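Local coordinates for Alpha/beta hydrolase family protein (Bacillus anthracis, PDB 3OOS) that probably hydrolyses a substrate not yet identified, as a member of the alpha/beta hydrolase fold family, at residues R147-S150 and I151-A154; L168-E171 and W172-S176; S179-K182 and L183-L187; L200-F203 and R204-Y208. All coordinates share one frame; numbering follows the deposited sequence. Where two conformers were deposited one is given.

Interaction 1 of 4, residues R147-S150 and I151-A154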
loop_
_atom_site.group_PDB
_atom_site.type_symbol
_atom_site.label_atom_id
_atom_site.label_comp_id
_atom_site.label_asym_id
_atom_site.label_seq_id
_atom_site.Cartn_x
_atom_site.Cartn_y
_atom_site.Cartn_z
ATOM N N ARG A 147 10.209 17.658 -12.182
ATOM C CA ARG A 147 9.129 17.152 -13.024
ATOM C C ARG A 147 8.065 16.464 -12.175
ATOM O O ARG A 147 6.868 16.651 -12.402
ATOM C CB ARG A 147 9.659 16.204 -14.110
ATOM C CG ARG A 147 8.589 15.682 -15.084
ATOM C CD ARG A 147 7.758 16.810 -15.685
ATOM N NE ARG A 147 6.664 16.304 -16.512
ATOM C CZ ARG A 147 5.619 17.029 -16.909
ATOM N NH1 ARG A 147 5.506 18.306 -16.556
ATOM N NH2 ARG A 147 4.681 16.472 -17.659
ATOM N N ILE A 148 8.513 15.686 -11.191
ATOM C CA ILE A 148 7.609 14.934 -10.320
ATOM C C ILE A 148 6.752 15.857 -9.448
ATOM O O ILE A 148 5.560 15.603 -9.258
ATOM C CB ILE A 148 8.379 13.870 -9.483
ATOM C CG1 ILE A 148 8.875 12.735 -10.397
ATOM C CG2 ILE A 148 7.525 13.322 -8.335
ATOM C CD1 ILE A 148 7.789 12.066 -11.221
ATOM N N VAL A 149 7.346 16.935 -8.944
ATOM C CA VAL A 149 6.585 17.943 -8.198
ATOM C C VAL A 149 5.452 18.498 -9.072
ATOM O O VAL A 149 4.299 18.590 -8.626
ATOM C CB VAL A 149 7.491 19.091 -7.679
ATOM C CG1 VAL A 149 6.655 20.276 -7.190
ATOM C CG2 VAL A 149 8.393 18.588 -6.558
ATOM N N SER A 150 5.790 18.839 -10.317
ATOM C CA SER A 150 4.819 19.382 -11.263
ATOM C C SER A 150 3.702 18.387 -11.575
ATOM O O SER A 150 2.527 18.755 -11.598
ATOM C CB SER A 150 5.512 19.826 -12.552
ATOM O OG SER A 150 4.579 20.403 -13.445
ATOM N N ILE A 151 4.073 17.128 -11.808
ATOM C CA ILE A 151 3.094 16.074 -12.089
ATOM C C ILE A 151 2.154 15.863 -10.896
ATOM O O ILE A 151 0.935 15.812 -11.065
ATOM C CB ILE A 151 3.767 14.729 -12.487
ATOM C CG1 ILE A 151 4.509 14.876 -13.820
ATOM C CG2 ILE A 151 2.725 13.620 -12.598
ATOM C CD1 ILE A 151 5.379 13.666 -14.194
HETATM N N MSE A 152 2.728 15.754 -9.700
HETATM C CA MSE A 152 1.936 15.504 -8.493
HETATM C C MSE A 152 0.957 16.635 -8.219
HETATM O O MSE A 152 -0.203 16.390 -7.877
HETATM C CB MSE A 152 2.833 15.302 -7.277
HETATM C CG MSE A 152 3.583 13.990 -7.271
HETATM SE SE MSE A 152 4.488 13.704 -5.580
HETATM C CE MSE A 152 5.593 15.307 -5.506
ATOM N N ASN A 153 1.426 17.872 -8.378
ATOM C CA ASN A 153 0.576 19.035 -8.155
ATOM C C ASN A 153 -0.608 19.056 -9.115
ATOM O O ASN A 153 -1.732 19.344 -8.708
ATOM C CB ASN A 153 1.385 20.335 -8.239
ATOM C CG ASN A 153 2.341 20.509 -7.066
ATOM O OD1 ASN A 153 2.267 19.784 -6.067
ATOM N ND2 ASN A 153 3.249 21.473 -7.184
ATOM N N ALA A 154 -0.355 18.717 -10.377
ATOM C CA ALA A 154 -1.407 18.705 -11.386
ATOM C C ALA A 154 -2.392 17.550 -11.188
ATOM O O ALA A 154 -3.598 17.719 -11.373
ATOM C CB ALA A 154 -0.808 18.679 -12.782
#
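Arg147 and Ile151, one helical turn apart, cross at about a right angle, and the isoleucine slides its CG1 over one face of the guanidinium. CG1 stands 3.7 Å from Arg147 NE and lies toward the rim of the flat group, with CD1 at the same distance from NE. Two torsions bring the arginine there: chi1 of -177° carries CG away from the backbone N to the side of the carbonyl, and the bend at chi2 (51°) folds the chain along the helix toward the next turn. On the adjoining side, Ile148 reaches Met152, a selenomethionine, with its CG2 branch 4.0 Å from CE. The terminal bend of Met152 (chi3 -57°) curls CE back over the preceding turn, where it also comes within 3.9 Å of Val149 CA. The other branch of Ile148 ends in CD1, 4.1 Å from Ile151 CD1. Val149 and Asn153 point the same way, side by side, with CG1 of the valine 3.6 Å from ND2 of the amide. Beneath these side chains run regular i to i+4 backbone bonds, such as Met152 N to Ile148 O at 2.9 Å. Helix 162-176 packs against Ile148 through Trp172 and Met175, while Glu171 forms a salt bridge with Arg147 NH2. With an aliphatic branch on its face and a carboxylate at NH2, the guanidinium is held in place by both apolar packing and charge, which probably limits its rotation.

Interaction 2 of 4, residues L168-E171 and W172-S176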
loop_
_atom_site.group_PDB
_atom_site.type_symbol
_atom_site.label_atom_id
_atom_site.label_comp_id
_atom_site.label_asym_id
_atom_site.label_seq_id
_atom_site.Cartn_x
_atom_site.Cartn_y
_atom_site.Cartn_z
ATOM N N LEU A 168 -0.355 12.727 -17.947
ATOM C CA LEU A 168 0.413 12.695 -16.700
ATOM C C LEU A 168 0.435 11.310 -16.059
ATOM O O LEU A 168 1.471 10.872 -15.540
ATOM C CB LEU A 168 -0.144 13.716 -15.702
ATOM C CG LEU A 168 -0.043 15.191 -16.094
ATOM C CD1 LEU A 168 -0.916 16.020 -15.181
ATOM C CD2 LEU A 168 1.401 15.681 -16.059
ATOM N N SER A 169 -0.709 10.631 -16.093
ATOM C CA SER A 169 -0.836 9.288 -15.534
ATOM C C SER A 169 0.033 8.297 -16.299
ATOM O O SER A 169 0.648 7.413 -15.696
ATOM C CB SER A 169 -2.295 8.841 -15.547
ATOM O OG SER A 169 -3.084 9.737 -14.783
ATOM N N ARG A 170 0.080 8.465 -17.622
ATOM C CA ARG A 170 0.915 7.645 -18.496
ATOM C C ARG A 170 2.393 7.861 -18.173
ATOM O O ARG A 170 3.154 6.906 -18.012
ATOM C CB ARG A 170 0.636 7.993 -19.961
ATOM C CG ARG A 170 1.399 7.154 -20.971
ATOM C CD ARG A 170 0.845 5.749 -21.034
ATOM N NE ARG A 170 1.447 4.970 -22.111
ATOM C CZ ARG A 170 0.977 3.801 -22.534
ATOM N NH1 ARG A 170 -0.107 3.281 -21.978
ATOM N NH2 ARG A 170 1.584 3.156 -23.518
ATOM N N GLU A 171 2.787 9.131 -18.087
ATOM C CA GLU A 171 4.165 9.498 -17.770
ATOM C C GLU A 171 4.590 8.896 -16.427
ATOM O O GLU A 171 5.685 8.337 -16.307
ATOM C CB GLU A 171 4.311 11.026 -17.750
ATOM C CG GLU A 171 5.745 11.533 -17.672
ATOM C CD GLU A 171 5.846 13.044 -17.822
ATOM O OE1 GLU A 171 4.801 13.707 -17.996
ATOM O OE2 GLU A 171 6.974 13.571 -17.770
ATOM N N TRP A 172 3.709 8.999 -15.430
ATOM C CA TRP A 172 3.971 8.430 -14.111
ATOM C C TRP A 172 4.159 6.915 -14.182
ATOM O O TRP A 172 5.114 6.381 -13.609
ATOM C CB TRP A 172 2.843 8.776 -13.130
ATOM C CG TRP A 172 3.180 8.397 -11.723
ATOM C CD1 TRP A 172 3.031 7.167 -11.149
ATOM C CD2 TRP A 172 3.749 9.245 -10.717
ATOM N NE1 TRP A 172 3.464 7.197 -9.849
ATOM C CE2 TRP A 172 3.911 8.459 -9.556
ATOM C CE3 TRP A 172 4.135 10.591 -10.683
ATOM C CZ2 TRP A 172 4.439 8.976 -8.365
ATOM C CZ3 TRP A 172 4.667 11.106 -9.495
ATOM C CH2 TRP A 172 4.813 10.298 -8.358
ATOM N N ALA A 173 3.254 6.238 -14.886
ATOM C CA ALA A 173 3.299 4.781 -15.009
ATOM C C ALA A 173 4.593 4.311 -15.674
ATOM O O ALA A 173 5.222 3.349 -15.222
ATOM C CB ALA A 173 2.084 4.275 -15.780
ATOM N N LEU A 174 4.998 5.000 -16.737
ATOM C CA LEU A 174 6.213 4.631 -17.464
ATOM C C LEU A 174 7.469 4.739 -16.605
ATOM O O LEU A 174 8.394 3.940 -16.741
ATOM C CB LEU A 174 6.350 5.460 -18.741
ATOM C CG LEU A 174 5.394 5.027 -19.854
ATOM C CD1 LEU A 174 5.235 6.142 -20.878
ATOM C CD2 LEU A 174 5.852 3.732 -20.524
HETATM N N MSE A 175 7.484 5.720 -15.710
HETATM C CA MSE A 175 8.578 5.887 -14.765
HETATM C C MSE A 175 8.566 4.782 -13.708
HETATM O O MSE A 175 9.606 4.459 -13.122
HETATM C CB MSE A 175 8.457 7.251 -14.094
HETATM C CG MSE A 175 9.488 7.513 -13.029
HETATM SE SE MSE A 175 8.899 8.955 -11.893
HETATM C CE MSE A 175 7.281 8.156 -11.120
ATOM N N SER A 176 7.387 4.206 -13.485
ATOM C CA SER A 176 7.138 3.251 -12.401
ATOM C C SER A 176 7.258 1.788 -12.812
ATOM O O SER A 176 7.102 0.891 -11.974
ATOM C CB SER A 176 5.737 3.488 -11.830
ATOM O OG SER A 176 5.599 4.820 -11.391
#
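Arg170 lays its aliphatic part across Leu174, one turn further along helix 162-176, with CG 4.0 Å from Leu174 CD1. Followed outward, the leucine begins with CB 3.6 Å from the carbonyl oxygen Arg170 O; CG is 3.5 Å from the same oxygen, and CD1 remains close to it while meeting the arginine chain. The other branch, CD2, is turned to helix 180-186. The arginine bends at chi2 (73°), which brings NE within 4.2 Å of Leu174 CD1, before NH2 forms a salt bridge with Glu184. A second packing pair lies further round the helix: Met175, a selenomethionine, curls at chi3 (63°) and sets CE over the centre of the Trp172 ring, 3.6 Å above its plane. Close to the C-terminal end of the helix, Ser176 OG donates to Trp172 O at 2.8 Å, approaching from above the carbonyl plane. The turns are joined by i to i+4 bonds, among them Leu174 N to Arg170 O. Leu168 also touches helix 145-155. Such a helix, packed between two others in the region after strand 116-122, is consistent with the helical cap commonly inserted in the alpha/beta hydrolase fold.

Interaction 3 of 4, residues S179-K182 and L183-L187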
loop_
_atom_site.group_PDB
_atom_site.type_symbol
_atom_site.label_atom_id
_atom_site.label_comp_id
_atom_site.label_asym_id
_atom_site.label_seq_id
_atom_site.Cartn_x
_atom_site.Cartn_y
_atom_site.Cartn_z
ATOM N N SER A 179 9.688 -2.383 -17.499
ATOM C CA SER A 179 9.431 -2.786 -18.880
ATOM C C SER A 179 8.140 -2.176 -19.415
ATOM O O SER A 179 7.079 -2.301 -18.799
ATOM C CB SER A 179 9.376 -4.315 -18.980
ATOM O OG SER A 179 8.768 -4.739 -20.190
ATOM N N GLU A 180 8.235 -1.519 -20.569
ATOM C CA GLU A 180 7.056 -0.946 -21.217
ATOM C C GLU A 180 6.048 -2.025 -21.592
ATOM O O GLU A 180 4.841 -1.806 -21.492
ATOM C CB GLU A 180 7.452 -0.113 -22.442
ATOM C CG GLU A 180 8.313 1.096 -22.082
ATOM C CD GLU A 180 8.385 2.155 -23.172
ATOM O OE1 GLU A 180 7.837 1.948 -24.275
ATOM O OE2 GLU A 180 9.002 3.207 -22.916
ATOM N N GLU A 181 6.557 -3.188 -21.997
ATOM C CA GLU A 181 5.726 -4.346 -22.330
ATOM C C GLU A 181 4.910 -4.815 -21.121
ATOM O O GLU A 181 3.717 -5.102 -21.252
ATOM C CB GLU A 181 6.600 -5.484 -22.871
ATOM C CG GLU A 181 5.838 -6.718 -23.348
ATOM C CD GLU A 181 6.766 -7.791 -23.894
ATOM O OE1 GLU A 181 7.595 -7.479 -24.778
ATOM O OE2 GLU A 181 6.673 -8.949 -23.439
ATOM N N LYS A 182 5.552 -4.880 -19.954
ATOM C CA LYS A 182 4.868 -5.290 -18.725
ATOM C C LYS A 182 3.782 -4.295 -18.320
ATOM O O LYS A 182 2.741 -4.688 -17.796
ATOM C CB LYS A 182 5.862 -5.505 -17.580
ATOM C CG LYS A 182 6.790 -6.702 -17.771
ATOM C CD LYS A 182 6.012 -7.980 -18.036
ATOM C CE LYS A 182 6.948 -9.174 -18.156
ATOM N NZ LYS A 182 6.212 -10.430 -18.473
ATOM N N LEU A 183 4.020 -3.006 -18.569
ATOM C CA LEU A 183 2.997 -1.988 -18.314
ATOM C C LEU A 183 1.771 -2.208 -19.204
ATOM O O LEU A 183 0.637 -2.207 -18.714
ATOM C CB LEU A 183 3.546 -0.564 -18.507
ATOM C CG LEU A 183 2.520 0.582 -18.480
ATOM C CD1 LEU A 183 1.723 0.627 -17.172
ATOM C CD2 LEU A 183 3.196 1.922 -18.724
ATOM N N GLU A 184 2.008 -2.399 -20.500
ATOM C CA GLU A 184 0.920 -2.602 -21.445
ATOM C C GLU A 184 0.085 -3.827 -21.065
ATOM O O GLU A 184 -1.148 -3.779 -21.116
ATOM C CB GLU A 184 1.456 -2.713 -22.875
ATOM C CG GLU A 184 0.546 -2.085 -23.914
ATOM C CD GLU A 184 0.105 -0.684 -23.529
ATOM O OE1 GLU A 184 0.941 0.109 -23.045
ATOM O OE2 GLU A 184 -1.088 -0.374 -23.711
ATOM N N GLU A 185 0.755 -4.904 -20.663
ATOM C CA GLU A 185 0.071 -6.125 -20.242
ATOM C C GLU A 185 -0.686 -5.922 -18.930
ATOM O O GLU A 185 -1.793 -6.438 -18.765
ATOM C CB GLU A 185 1.058 -7.287 -20.123
ATOM C CG GLU A 185 1.609 -7.749 -21.466
ATOM C CD GLU A 185 2.692 -8.806 -21.345
ATOM O OE1 GLU A 185 2.947 -9.304 -20.224
ATOM O OE2 GLU A 185 3.295 -9.144 -22.384
ATOM N N ALA A 186 -0.096 -5.158 -18.010
ATOM C CA ALA A 186 -0.724 -4.895 -16.711
ATOM C C ALA A 186 -2.024 -4.112 -16.853
ATOM O O ALA A 186 -2.964 -4.315 -16.085
ATOM C CB ALA A 186 0.238 -4.163 -15.776
ATOM N N LEU A 187 -2.076 -3.227 -17.847
ATOM C CA LEU A 187 -3.257 -2.387 -18.078
ATOM C C LEU A 187 -4.498 -3.177 -18.504
ATOM O O LEU A 187 -5.621 -2.680 -18.384
ATOM C CB LEU A 187 -2.944 -1.276 -19.088
ATOM C CG LEU A 187 -2.020 -0.162 -18.584
ATOM C CD1 LEU A 187 -1.499 0.677 -19.740
ATOM C CD2 LEU A 187 -2.697 0.717 -17.529
HETATM O O HOH W 1 3.757 0.579 -22.503
HETATM O O HOH W 2 5.813 -10.245 -21.215
#
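Glu181 and Glu185 stand side by side, pointing the same way from successive turns of helix 180-186, with Glu181 OE2 only 3.5 Å from Glu185 OE2. Their carboxylate planes are 43° apart, and water 2 lies within hydrogen-bonding distance of both oxygens and accepts from Lys182 NZ, 2.8 Å away. Lys182 NZ also makes a long salt bridge to Glu185 OE1 at 3.9 Å; its charge, perhaps with the shared water, probably eases the repulsion between the glutamates. This charged side is exposed, and its direct side-chain contacts are sparse. Another water links Glu184 OE1 to the backbone oxygen Glu180 O.

The tight part is the backbone and its N-terminal cap. Ser179 OG accepts from Lys182 N at 3.2 Å, an N-cap bond that closes the first turn, and Ser179 O receives Leu183 N. Ala186 N returns to Lys182 O at 2.9 Å. Buried Leu183, with CG anti to its own N (chi1 171°), turns its branches to the opposing helix rather than along its own. The short helix thus lies against helix 162-176 chiefly through Leu183 and the Glu184 ion pair, with Glu180 and Leu187 also touching that helix and Phe177 of the connecting loop meeting Leu183.

Interaction 4 of 4, residues L200-F203 and R204-Y208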
loop_
_atom_site.group_PDB
_atom_site.type_symbol
_atom_site.label_atom_id
_atom_site.label_comp_id
_atom_site.label_asym_id
_atom_site.label_seq_id
_atom_site.Cartn_x
_atom_site.Cartn_y
_atom_site.Cartn_z
ATOM N N LEU A 200 -4.470 11.714 0.844
ATOM C CA LEU A 200 -3.130 12.049 0.361
ATOM C C LEU A 200 -2.644 13.356 0.981
ATOM O O LEU A 200 -1.504 13.439 1.452
ATOM C CB LEU A 200 -3.100 12.146 -1.169
ATOM C CG LEU A 200 -1.785 12.637 -1.791
ATOM C CD1 LEU A 200 -0.638 11.651 -1.535
ATOM C CD2 LEU A 200 -1.956 12.890 -3.284
ATOM N N ASN A 201 -3.514 14.366 0.983
ATOM C CA ASN A 201 -3.193 15.645 1.611
ATOM C C ASN A 201 -2.823 15.479 3.073
ATOM O O ASN A 201 -1.839 16.050 3.531
ATOM C CB ASN A 201 -4.355 16.630 1.475
ATOM C CG ASN A 201 -4.500 17.166 0.071
ATOM O OD1 ASN A 201 -3.582 17.066 -0.746
ATOM N ND2 ASN A 201 -5.658 17.747 -0.220
ATOM N N TYR A 202 -3.598 14.679 3.799
ATOM C CA TYR A 202 -3.305 14.442 5.203
ATOM C C TYR A 202 -1.940 13.776 5.384
ATOM O O TYR A 202 -1.166 14.169 6.263
ATOM C CB TYR A 202 -4.401 13.623 5.891
ATOM C CG TYR A 202 -4.159 13.511 7.373
ATOM C CD1 TYR A 202 -4.639 14.480 8.254
ATOM C CD2 TYR A 202 -3.412 12.458 7.895
ATOM C CE1 TYR A 202 -4.399 14.387 9.623
ATOM C CE2 TYR A 202 -3.158 12.363 9.251
ATOM C CZ TYR A 202 -3.659 13.320 10.109
ATOM O OH TYR A 202 -3.407 13.213 11.455
ATOM N N PHE A 203 -1.643 12.779 4.556
ATOM C CA PHE A 203 -0.346 12.124 4.637
ATOM C C PHE A 203 0.793 13.113 4.402
ATOM O O PHE A 203 1.738 13.172 5.186
ATOM C CB PHE A 203 -0.221 10.947 3.665
ATOM C CG PHE A 203 1.165 10.367 3.619
ATOM C CD1 PHE A 203 1.662 9.646 4.702
ATOM C CD2 PHE A 203 1.990 10.577 2.516
ATOM C CE1 PHE A 203 2.950 9.119 4.680
ATOM C CE2 PHE A 203 3.280 10.057 2.485
ATOM C CZ PHE A 203 3.760 9.325 3.571
ATOM N N ARG A 204 0.691 13.890 3.328
ATOM C CA ARG A 204 1.782 14.781 2.930
ATOM C C ARG A 204 1.958 15.978 3.862
ATOM O O ARG A 204 3.088 16.375 4.154
ATOM C CB ARG A 204 1.605 15.251 1.484
ATOM C CG ARG A 204 1.692 14.126 0.450
ATOM C CD ARG A 204 2.014 14.668 -0.933
ATOM N NE ARG A 204 3.380 15.191 -0.996
ATOM C CZ ARG A 204 3.812 16.077 -1.889
ATOM N NH1 ARG A 204 2.991 16.560 -2.813
ATOM N NH2 ARG A 204 5.073 16.486 -1.851
ATOM N N GLN A 205 0.843 16.526 4.342
ATOM C CA GLN A 205 0.860 17.763 5.123
ATOM C C GLN A 205 0.982 17.536 6.630
ATOM O O GLN A 205 1.509 18.391 7.350
ATOM C CB GLN A 205 -0.380 18.607 4.812
ATOM C CG GLN A 205 -0.444 19.101 3.371
ATOM C CD GLN A 205 -1.855 19.433 2.921
ATOM O OE1 GLN A 205 -2.783 19.488 3.727
ATOM N NE2 GLN A 205 -2.023 19.649 1.622
ATOM N N VAL A 206 0.493 16.393 7.108
ATOM C CA VAL A 206 0.468 16.125 8.551
ATOM C C VAL A 206 1.286 14.897 8.967
ATOM O O VAL A 206 2.140 14.988 9.852
ATOM C CB VAL A 206 -0.992 16.009 9.083
ATOM C CG1 VAL A 206 -1.013 15.747 10.589
ATOM C CG2 VAL A 206 -1.784 17.271 8.752
ATOM N N GLU A 207 1.021 13.761 8.328
ATOM C CA GLU A 207 1.580 12.479 8.754
ATOM C C GLU A 207 3.075 12.350 8.454
ATOM O O GLU A 207 3.858 11.937 9.320
ATOM C CB GLU A 207 0.814 11.332 8.089
ATOM C CG GLU A 207 1.125 9.960 8.665
ATOM C CD GLU A 207 0.276 9.620 9.876
ATOM O OE1 GLU A 207 -0.966 9.612 9.758
ATOM O OE2 GLU A 207 0.851 9.340 10.944
ATOM N N TYR A 208 3.456 12.710 7.231
ATOM C CA TYR A 208 4.815 12.500 6.726
ATOM C C TYR A 208 5.922 13.052 7.635
ATOM O O TYR A 208 6.899 12.354 7.913
ATOM C CB TYR A 208 4.962 13.062 5.301
ATOM C CG TYR A 208 6.404 13.161 4.853
ATOM C CD1 TYR A 208 7.049 12.075 4.258
ATOM C CD2 TYR A 208 7.130 14.336 5.047
ATOM C CE1 TYR A 208 8.378 12.161 3.861
ATOM C CE2 TYR A 208 8.455 14.432 4.657
ATOM C CZ TYR A 208 9.073 13.343 4.064
ATOM O OH TYR A 208 10.391 13.446 3.689
#
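Val206 lies over one face of the Tyr202 ring, making a CH-pi contact in which CB is 3.9 Å from the ring centroid and 15° off the ring normal. Its CG1 branch extends along the ring to CZ, at 3.6 Å, so that the valine spans the outer part of the tyrosine. With chi1 of -174°, Tyr202 throws its ring toward the carbonyl side of its own residue and thus along the helix to the next turn.

Apolar packing continues on another side. Phe203 CD1 is 3.9 Å from Glu207 CB, and Tyr208 CB stands over one face of the phenylalanine, offset toward the rim. Leu200 and Arg204 run alongside each other, with Leu200 CD1 3.9 Å from Arg204 CG.

Among the polar contacts, Glu207 OE1 meets the edge of the Tyr202 ring in its plane, 3.6 Å from CE2. The bend at chi2 (86°) brings this carboxylate round to the tyrosine, but its hydrogen bond is to Met74 N.

The backbone bonds change span along the segment. Arg204 N and Gln205 N bind the oxygens four residues back, whereas Tyr202 O accepts from both Val206 N and Glu207 N, the latter at 3.0 Å, and Tyr208 N reaches Phe203 O at 2.7 Å. Ser73 touches Tyr202, and Leu31 touches Phe203, joining the middle of the helix to the loops that carry them. The i to i+5 bonds, with one carbonyl shared by two N-H groups, are characteristic of a pi-type turn, here widening helix 197-207 at residues 204-207.

How the interactions relate
The four contacts follow in series along the chain, on helices 145-155, 162-176, 180-186 and 197-207, all between strands 116-122 and 224-229 of the main sheet. Interactions 1 and 2 have centres 11 Å apart, as do interactions 2 and 3, and each pair is joined by packing and a salt bridge. Helix 162-176 is therefore the middle member of the three. Interactions 1 and 3 do not touch; their nearest atoms are about 13 Å apart. Interaction 4 meets interaction 1 through Met152 and Arg204, but its centre is about 30 Å from that of interaction 3. Together these helices form an insertion between sheet strands, consistent with a cap domain in this hydrolase family.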